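Protease (Helicobacter pylori, PDB 5EUF) probably acts as a zinc-dependent M16-family peptidase that cleaves the cytoplasmic domain of the human junctional adhesion molecule A, weakening the gastric epithelial barrier. Local coordinates at residues B[54-59]-B[82-87]; B[93-98]-B[107-112]. All coordinates share one frame; numbering follows the deposited sequence.

Interaction 1: residues B[54-59]-B[82-87]; sequences MLEHLN and SNASTS
Glu56, the probable proton acceptor of the inverted zinc-peptidase motif HXXEH of the M16 family, reaches from helix 51-58 to Ala84 and Thr86 on the edge strand 81-86. The motif runs from His53 to His57; His53 and Glu133 bind the zinc ion in this structure, and His57 is probably the remaining protein ligand. The short helix and strand run nearly antiparallel (161°), their axes 8.5 Å apart at the closest, and the CA atoms of Glu56 and Ala84 come nearest each other. Glu56 carries the contact from the helix side. Its CG stands anti to the backbone N (chi1 172°) and the chain stays extended to CD, which carries the carboxylate across to the strand; the nearest atoms of the Glu56 side chain and the zinc ion are about 4 Å apart. Ala84 and Thr86, alternate residues with CB directed at the helix, receive it. The methyl CB of Ala84 lies 3.8 Å from CG of Glu56, against the middle of the chain, while CG2 of Thr86 packs 3.7 Å from CB of Glu56, nearer its root. The CB of the intervening Ser85 is directed away from the helix. Each carboxylate oxygen has a different neighbour: OE2 sits near the backbone carbonyl of Ala84, two acceptors with no bond between them, whereas OE1 accepts a hydrogen bond from the Thr86 hydroxyl. In M16 peptidases an edge strand of this kind commonly takes up the substrate as an added strand, consistent with its place beside the zinc here. Placed between the backbone N and carbonyl carbon of its own residue (chi1 57°), Thr86 OG1 meets Glu56 OE1 nearly along the C-O axis, at 3.2 Å.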
HETATM    1  N   MSE B  54      15.612   7.969   6.838  1.00 19.46           N
HETATM    2  CA  MSE B  54      16.974   7.453   6.973  1.00 21.58           C
HETATM    3  C   MSE B  54      17.998   8.533   6.629  1.00 33.96           C
HETATM    4  O   MSE B  54      19.018   8.671   7.307  1.00 30.51           O
HETATM    5  CB  MSE B  54      17.179   6.221   6.083  1.00 15.99           C
HETATM    6  CG  MSE B  54      18.623   5.718   5.992  1.00 16.99           C
HETATM    7 SE   MSE B  54      19.315   4.863   7.614  0.54 35.30          SE
HETATM    8  CE  MSE B  54      21.035   4.263   6.929  1.00 65.93           C
ATOM      9  N   LEU B  55      17.707   9.305   5.584  1.00 29.69           N
ATOM     10  CA  LEU B  55      18.577  10.395   5.151  1.00 30.29           C
ATOM     11  C   LEU B  55      18.800  11.442   6.241  1.00 34.45           C
ATOM     12  O   LEU B  55      19.830  12.112   6.262  1.00 46.77           O
ATOM     13  CB  LEU B  55      18.004  11.070   3.908  1.00 25.63           C
ATOM     14  CG  LEU B  55      18.211  10.326   2.593  1.00 29.26           C
ATOM     15  CD1 LEU B  55      17.630  11.123   1.437  1.00 14.12           C
ATOM     16  CD2 LEU B  55      19.690  10.058   2.375  1.00 23.33           C
ATOM     17  N   GLU B  56      17.827  11.588   7.135  1.00 31.91           N
ATOM     18  CA  GLU B  56      17.973  12.489   8.271  1.00 36.47           C
ATOM     19  C   GLU B  56      19.152  12.054   9.136  1.00 50.50           C
ATOM     20  O   GLU B  56      19.956  12.882   9.567  1.00 51.41           O
ATOM     21  CB  GLU B  56      16.686  12.532   9.103  1.00 31.38           C
ATOM     22  CG  GLU B  56      16.821  13.293  10.415  1.00 43.05           C
ATOM     23  CD  GLU B  56      15.588  13.182  11.291  1.00 51.22           C
ATOM     24  OE1 GLU B  56      14.504  12.861  10.758  1.00 58.41           O
ATOM     25  OE2 GLU B  56      15.705  13.409  12.514  1.00 51.04           O
ATOM     26  N   HIS B  57      19.254  10.749   9.375  1.00 55.40           N
ATOM     27  CA  HIS B  57      20.350  10.196  10.166  1.00 54.10           C
ATOM     28  C   HIS B  57      21.682  10.315   9.431  1.00 48.73           C
ATOM     29  O   HIS B  57      22.705  10.651  10.029  1.00 53.47           O
ATOM     30  CB  HIS B  57      20.081   8.729  10.515  1.00 44.28           C
ATOM     31  CG  HIS B  57      19.040   8.535  11.575  1.00 42.62           C
ATOM     32  ND1 HIS B  57      17.804   9.145  11.528  1.00 42.64           N
ATOM     33  CD2 HIS B  57      19.047   7.788  12.705  1.00 42.64           C
ATOM     34  CE1 HIS B  57      17.097   8.786  12.586  1.00 45.08           C
ATOM     35  NE2 HIS B  57      17.829   7.963  13.315  1.00 47.73           N
ATOM     36  N   LEU B  58      21.661  10.046   8.129  1.00 37.98           N
ATOM     37  CA  LEU B  58      22.881  10.023   7.329  1.00 39.60           C
ATOM     38  C   LEU B  58      23.399  11.421   7.005  1.00 30.10           C
ATOM     39  O   LEU B  58      24.563  11.590   6.639  1.00 27.53           O
ATOM     40  CB  LEU B  58      22.650   9.244   6.032  1.00 35.66           C
ATOM     41  CG  LEU B  58      22.361   7.751   6.196  1.00 31.79           C
ATOM     42  CD1 LEU B  58      22.229   7.073   4.843  1.00 35.79           C
ATOM     43  CD2 LEU B  58      23.448   7.088   7.026  1.00 35.80           C
ATOM     44  N   ASN B  59      22.536  12.422   7.148  1.00 36.27           N
ATOM     45  CA  ASN B  59      22.902  13.799   6.826  1.00 39.86           C
ATOM     46  C   ASN B  59      23.978  14.351   7.764  1.00 35.12           C
ATOM     47  O   ASN B  59      24.638  15.342   7.455  1.00 32.99           O
ATOM     48  CB  ASN B  59      21.661  14.695   6.861  1.00 38.84           C
ATOM     49  CG  ASN B  59      21.807  15.926   5.985  1.00 64.68           C
ATOM     50  OD1 ASN B  59      21.772  15.834   4.756  1.00 79.58           O
ATOM     51  ND2 ASN B  59      21.959  17.088   6.613  1.00 65.47           N
ATOM     52  N   SER B  82      21.515  21.979  17.189  1.00 38.02           N
ATOM     53  CA  SER B  82      21.076  21.511  15.876  1.00 33.83           C
ATOM     54  C   SER B  82      20.174  20.288  15.973  1.00 38.11           C
ATOM     55  O   SER B  82      20.610  19.217  16.396  1.00 50.91           O
ATOM     56  CB  SER B  82      22.278  21.187  14.988  1.00 30.49           C
ATOM     57  OG  SER B  82      22.836  19.927  15.317  1.00 31.60           O
ATOM     58  N   ASN B  83      18.917  20.455  15.575  1.00 38.50           N
ATOM     59  CA  ASN B  83      17.994  19.334  15.497  1.00 44.77           C
ATOM     60  C   ASN B  83      17.553  19.101  14.056  1.00 36.52           C
ATOM     61  O   ASN B  83      17.836  19.910  13.171  1.00 29.24           O
ATOM     62  CB  ASN B  83      16.777  19.568  16.397  1.00 61.81           C
ATOM     63  CG  ASN B  83      16.001  18.288  16.680  1.00 68.93           C
ATOM     64  OD1 ASN B  83      16.532  17.182  16.539  1.00 53.27           O
ATOM     65  ND2 ASN B  83      14.740  18.433  17.075  1.00 70.73           N
ATOM     66  N   ALA B  84      16.871  17.984  13.828  1.00 49.32           N
ATOM     67  CA  ALA B  84      16.344  17.651  12.512  1.00 16.17           C
ATOM     68  C   ALA B  84      15.052  16.862  12.659  1.00 38.89           C
ATOM     69  O   ALA B  84      14.837  16.193  13.668  1.00 48.97           O
ATOM     70  CB  ALA B  84      17.364  16.860  11.713  1.00 16.02           C
ATOM     71  N   SER B  85      14.194  16.942  11.648  1.00 27.10           N
ATOM     72  CA  SER B  85      12.942  16.198  11.663  1.00 25.08           C
ATOM     73  C   SER B  85      12.438  15.931  10.254  1.00 25.68           C
ATOM     74  O   SER B  85      12.522  16.790   9.377  1.00 26.40           O
ATOM     75  CB  SER B  85      11.872  16.954  12.450  1.00 21.54           C
ATOM     76  OG  SER B  85      11.304  17.985  11.664  1.00 35.06           O
ATOM     77  N   THR B  86      11.916  14.730  10.047  1.00 26.01           N
ATOM     78  CA  THR B  86      11.278  14.381   8.787  1.00 29.17           C
ATOM     79  C   THR B  86       9.809  14.065   9.031  1.00 26.57           C
ATOM     80  O   THR B  86       9.466  13.352   9.974  1.00 22.19           O
ATOM     81  CB  THR B  86      11.963  13.178   8.117  1.00 31.79           C
ATOM     82  OG1 THR B  86      11.947  12.060   9.011  1.00 61.05           O
ATOM     83  CG2 THR B  86      13.402  13.511   7.773  1.00 24.82           C
ATOM     84  N   SER B  87       8.939  14.611   8.192  1.00 13.42           N
ATOM     85  CA  SER B  87       7.520  14.306   8.290  1.00 24.46           C
ATOM     86  C   SER B  87       7.024  13.727   6.976  1.00 30.56           C
ATOM     87  O   SER B  87       7.813  13.251   6.159  1.00 41.71           O
ATOM     88  CB  SER B  87       6.718  15.553   8.667  1.00 26.62           C
ATOM     89  OG  SER B  87       6.895  16.583   7.711  1.00 29.12           O
TER

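Interaction 2: residues B[93-98]-B[107-112]; sequences YFIKTS and ELFAET
Strand 93-98 and helix 107-112, parts of the beta-alpha layer of the M16 fold, run nearly antiparallel (161°) with axes 10.5 Å apart at their closest, and the two backbones are nearest, CA to CA, at Tyr93 and Phe109. Strand 91-98 lies inside the mixed sheet between strands 30-37 and 81-86, and the helix that follows it packs back on one face. Phe109 bridges the gap almost alone. With CG anti to its own carbonyl carbon (chi1 -85°), the ring stands out from the helix and lays its far atoms, CE1, CZ and CE2, against the strand. CZ of Phe109 is 3.6 Å from CG1 of Ile95, and CE2 of Phe109 is 3.9 Å from CD1 of the same isoleucine; the isoleucine branch and the phenylalanine side chain run alongside each other with opposite senses. On the Tyr93 side the ring meets the root of a side chain: CE1 of Phe109 lies 3.9 Å from CB of Tyr93. The phenol of Tyr93 leads away from the helix, and its hydroxyl is hydrogen-bonded to that of Tyr187. Phe94 sends its own ring to the other face of the sheet, so its share is the backbone, with N 4.0 Å from CZ of Phe109. Around this apolar core, Val35 of the neighbouring strand also touches Phe109, while Leu108 and Ile95 both pack on Val75 of helix 70-77. No hydrogen bond joins the two segments. The helix supplies a polar link of its own: Thr112 OG1 donates to Phe109 O at 3.1 Å, with the donor tilted 35° from the carbonyl plane.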
ATOM      1  N   TYR B  93      16.018  20.771   8.641  1.00 21.57           N
ATOM      2  CA  TYR B  93      17.199  20.889   9.492  1.00 21.56           C
ATOM      3  C   TYR B  93      17.353  22.332   9.967  1.00 30.45           C
ATOM      4  O   TYR B  93      17.077  23.264   9.211  1.00 31.31           O
ATOM      5  CB  TYR B  93      18.464  20.460   8.742  1.00 23.84           C
ATOM      6  CG  TYR B  93      18.407  19.093   8.096  1.00 26.82           C
ATOM      7  CD1 TYR B  93      18.850  17.963   8.773  1.00 27.52           C
ATOM      8  CD2 TYR B  93      17.932  18.935   6.799  1.00 28.47           C
ATOM      9  CE1 TYR B  93      18.806  16.712   8.185  1.00 34.04           C
ATOM     10  CE2 TYR B  93      17.885  17.687   6.201  1.00 29.26           C
ATOM     11  CZ  TYR B  93      18.323  16.578   6.898  1.00 33.29           C
ATOM     12  OH  TYR B  93      18.279  15.336   6.306  1.00 29.55           O
ATOM     13  N   PHE B  94      17.800  22.525  11.206  1.00 24.53           N
ATOM     14  CA  PHE B  94      18.031  23.882  11.700  1.00 26.20           C
ATOM     15  C   PHE B  94      19.081  23.961  12.806  1.00 26.57           C
ATOM     16  O   PHE B  94      19.227  23.043  13.615  1.00 25.17           O
ATOM     17  CB  PHE B  94      16.717  24.509  12.190  1.00 20.40           C
ATOM     18  CG  PHE B  94      16.087  23.787  13.349  1.00 35.95           C
ATOM     19  CD1 PHE B  94      16.417  24.119  14.656  1.00 42.62           C
ATOM     20  CD2 PHE B  94      15.150  22.788  13.132  1.00 40.55           C
ATOM     21  CE1 PHE B  94      15.837  23.457  15.720  1.00 50.20           C
ATOM     22  CE2 PHE B  94      14.564  22.125  14.192  1.00 43.61           C
ATOM     23  CZ  PHE B  94      14.908  22.460  15.488  1.00 57.21           C
ATOM     24  N   ILE B  95      19.803  25.078  12.829  1.00 28.02           N
ATOM     25  CA  ILE B  95      20.780  25.361  13.875  1.00 33.90           C
ATOM     26  C   ILE B  95      20.339  26.557  14.713  1.00 28.49           C
ATOM     27  O   ILE B  95      20.013  27.615  14.175  1.00 26.16           O
ATOM     28  CB  ILE B  95      22.181  25.655  13.290  1.00 33.22           C
ATOM     29  CG1 ILE B  95      22.750  24.418  12.595  1.00 24.79           C
ATOM     30  CG2 ILE B  95      23.130  26.117  14.380  1.00 23.52           C
ATOM     31  CD1 ILE B  95      24.124  24.642  11.999  1.00 26.67           C
ATOM     32  N   LYS B  96      20.322  26.379  16.031  1.00 29.60           N
ATOM     33  CA  LYS B  96      20.037  27.472  16.956  1.00 35.81           C
ATOM     34  C   LYS B  96      21.331  28.104  17.447  1.00 40.99           C
ATOM     35  O   LYS B  96      22.110  27.461  18.146  1.00 54.37           O
ATOM     36  CB  LYS B  96      19.219  26.975  18.148  1.00 49.02           C
ATOM     37  CG  LYS B  96      17.740  26.815  17.870  1.00 59.13           C
ATOM     38  CD  LYS B  96      17.090  28.164  17.637  1.00 62.48           C
ATOM     39  CE  LYS B  96      17.216  29.057  18.857  1.00 62.12           C
ATOM     40  NZ  LYS B  96      16.535  30.361  18.644  1.00 68.33           N
ATOM     41  N   THR B  97      21.561  29.361  17.084  1.00 32.92           N
ATOM     42  CA  THR B  97      22.777  30.045  17.509  1.00 47.78           C
ATOM     43  C   THR B  97      22.629  31.564  17.439  1.00 52.26           C
ATOM     44  O   THR B  97      21.516  32.091  17.450  1.00 41.67           O
ATOM     45  CB  THR B  97      23.989  29.604  16.659  1.00 42.44           C
ATOM     46  OG1 THR B  97      25.146  30.357  17.043  1.00 55.68           O
ATOM     47  CG2 THR B  97      23.712  29.812  15.178  1.00 26.60           C
ATOM     48  N   SER B  98      23.759  32.264  17.385  1.00 50.95           N
ATOM     49  CA  SER B  98      23.752  33.715  17.248  1.00 44.63           C
ATOM     50  C   SER B  98      24.167  34.115  15.836  1.00 43.15           C
ATOM     51  O   SER B  98      24.543  33.263  15.032  1.00 55.59           O
ATOM     52  CB  SER B  98      24.676  34.362  18.279  1.00 37.66           C
ATOM     53  OG  SER B  98      26.005  33.904  18.124  1.00 50.37           O
ATOM     54  N   GLU B 107      27.963  27.399   6.149  1.00 32.56           N
ATOM     55  CA  GLU B 107      29.041  26.579   5.609  1.00 25.31           C
ATOM     56  C   GLU B 107      28.774  25.101   5.857  1.00 31.65           C
ATOM     57  O   GLU B 107      28.902  24.275   4.953  1.00 37.89           O
ATOM     58  CB  GLU B 107      30.382  26.983   6.227  1.00 30.66           C
ATOM     59  CG  GLU B 107      31.551  26.098   5.823  1.00 34.13           C
ATOM     60  CD  GLU B 107      32.869  26.557   6.424  1.00 41.85           C
ATOM     61  OE1 GLU B 107      32.869  27.536   7.200  1.00 34.17           O
ATOM     62  OE2 GLU B 107      33.908  25.937   6.116  1.00 63.09           O
ATOM     63  N   LEU B 108      28.394  24.782   7.091  1.00 29.85           N
ATOM     64  CA  LEU B 108      28.107  23.409   7.487  1.00 34.80           C
ATOM     65  C   LEU B 108      26.945  22.807   6.701  1.00 39.57           C
ATOM     66  O   LEU B 108      26.957  21.622   6.368  1.00 42.44           O
ATOM     67  CB  LEU B 108      27.801  23.343   8.982  1.00 27.86           C
ATOM     68  CG  LEU B 108      28.933  23.656   9.954  1.00 24.17           C
ATOM     69  CD1 LEU B 108      28.464  23.403  11.371  1.00 27.42           C
ATOM     70  CD2 LEU B 108      30.156  22.820   9.630  1.00 25.51           C
ATOM     71  N   PHE B 109      25.936  23.624   6.420  1.00 28.98           N
ATOM     72  CA  PHE B 109      24.760  23.153   5.701  1.00 25.30           C
ATOM     73  C   PHE B 109      25.049  22.982   4.215  1.00 30.21           C
ATOM     74  O   PHE B 109      24.520  22.072   3.575  1.00 41.03           O
ATOM     75  CB  PHE B 109      23.586  24.108   5.908  1.00 19.58           C
ATOM     76  CG  PHE B 109      22.799  23.833   7.156  1.00 31.68           C
ATOM     77  CD1 PHE B 109      22.584  22.534   7.581  1.00 36.22           C
ATOM     78  CD2 PHE B 109      22.276  24.873   7.908  1.00 36.48           C
ATOM     79  CE1 PHE B 109      21.861  22.275   8.731  1.00 31.52           C
ATOM     80  CE2 PHE B 109      21.551  24.621   9.057  1.00 28.47           C
ATOM     81  CZ  PHE B 109      21.344  23.321   9.469  1.00 24.58           C
ATOM     82  N   ALA B 110      25.889  23.852   3.667  1.00 20.84           N
ATOM     83  CA  ALA B 110      26.316  23.710   2.283  1.00 29.38           C
ATOM     84  C   ALA B 110      27.193  22.471   2.158  1.00 29.64           C
ATOM     85  O   ALA B 110      27.205  21.796   1.128  1.00 21.19           O
ATOM     86  CB  ALA B 110      27.060  24.947   1.819  1.00 22.38           C
ATOM     87  N   GLU B 111      27.914  22.180   3.234  1.00 27.57           N
ATOM     88  CA  GLU B 111      28.814  21.038   3.297  1.00 24.05           C
ATOM     89  C   GLU B 111      28.065  19.701   3.228  1.00 33.96           C
ATOM     90  O   GLU B 111      28.614  18.699   2.771  1.00 44.25           O
ATOM     91  CB  GLU B 111      29.648  21.113   4.580  1.00 22.95           C
ATOM     92  CG  GLU B 111      30.765  20.099   4.670  1.00 38.49           C
ATOM     93  CD  GLU B 111      31.833  20.315   3.618  1.00 45.21           C
ATOM     94  OE1 GLU B 111      32.103  21.486   3.273  1.00 43.55           O
ATOM     95  OE2 GLU B 111      32.399  19.311   3.135  1.00 43.12           O
ATOM     96  N   THR B 112      26.812  19.686   3.674  1.00 20.12           N
ATOM     97  CA  THR B 112      26.027  18.455   3.685  1.00 28.62           C
ATOM     98  C   THR B 112      25.051  18.365   2.511  1.00 36.01           C
ATOM     99  O   THR B 112      24.545  17.287   2.194  1.00 44.08           O
ATOM    100  CB  THR B 112      25.226  18.307   4.995  1.00 22.41           C
ATOM    101  OG1 THR B 112      24.288  19.384   5.111  1.00 22.53           O
ATOM    102  CG2 THR B 112      26.154  18.314   6.198  1.00 31.34           C
TER

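Overall arrangement
After strands 9-12, 18-23 and 30-37 the chain enters helix 51-58; helix 70-77 follows, and interaction 1 closes that loop when strand 81-86 returns beside the HXXEH helix. A short turn leads into strand 91-98, and interaction 2 closes a smaller loop as helix 102-113 folds back on it. The two closures are in series, neither nested nor crossed, with centres about 13 Å apart. Neighbouring strands 81-86 and 91-98 join them: Asn83 N and Phe94 O probably form a hydrogen bond. Tyr93 is the side-chain bridge, its ring lying against Ala84 and its hydroxyl packing near Glu56 and Asn59, which ties the zinc-site helix, sheet edge and covering helix together.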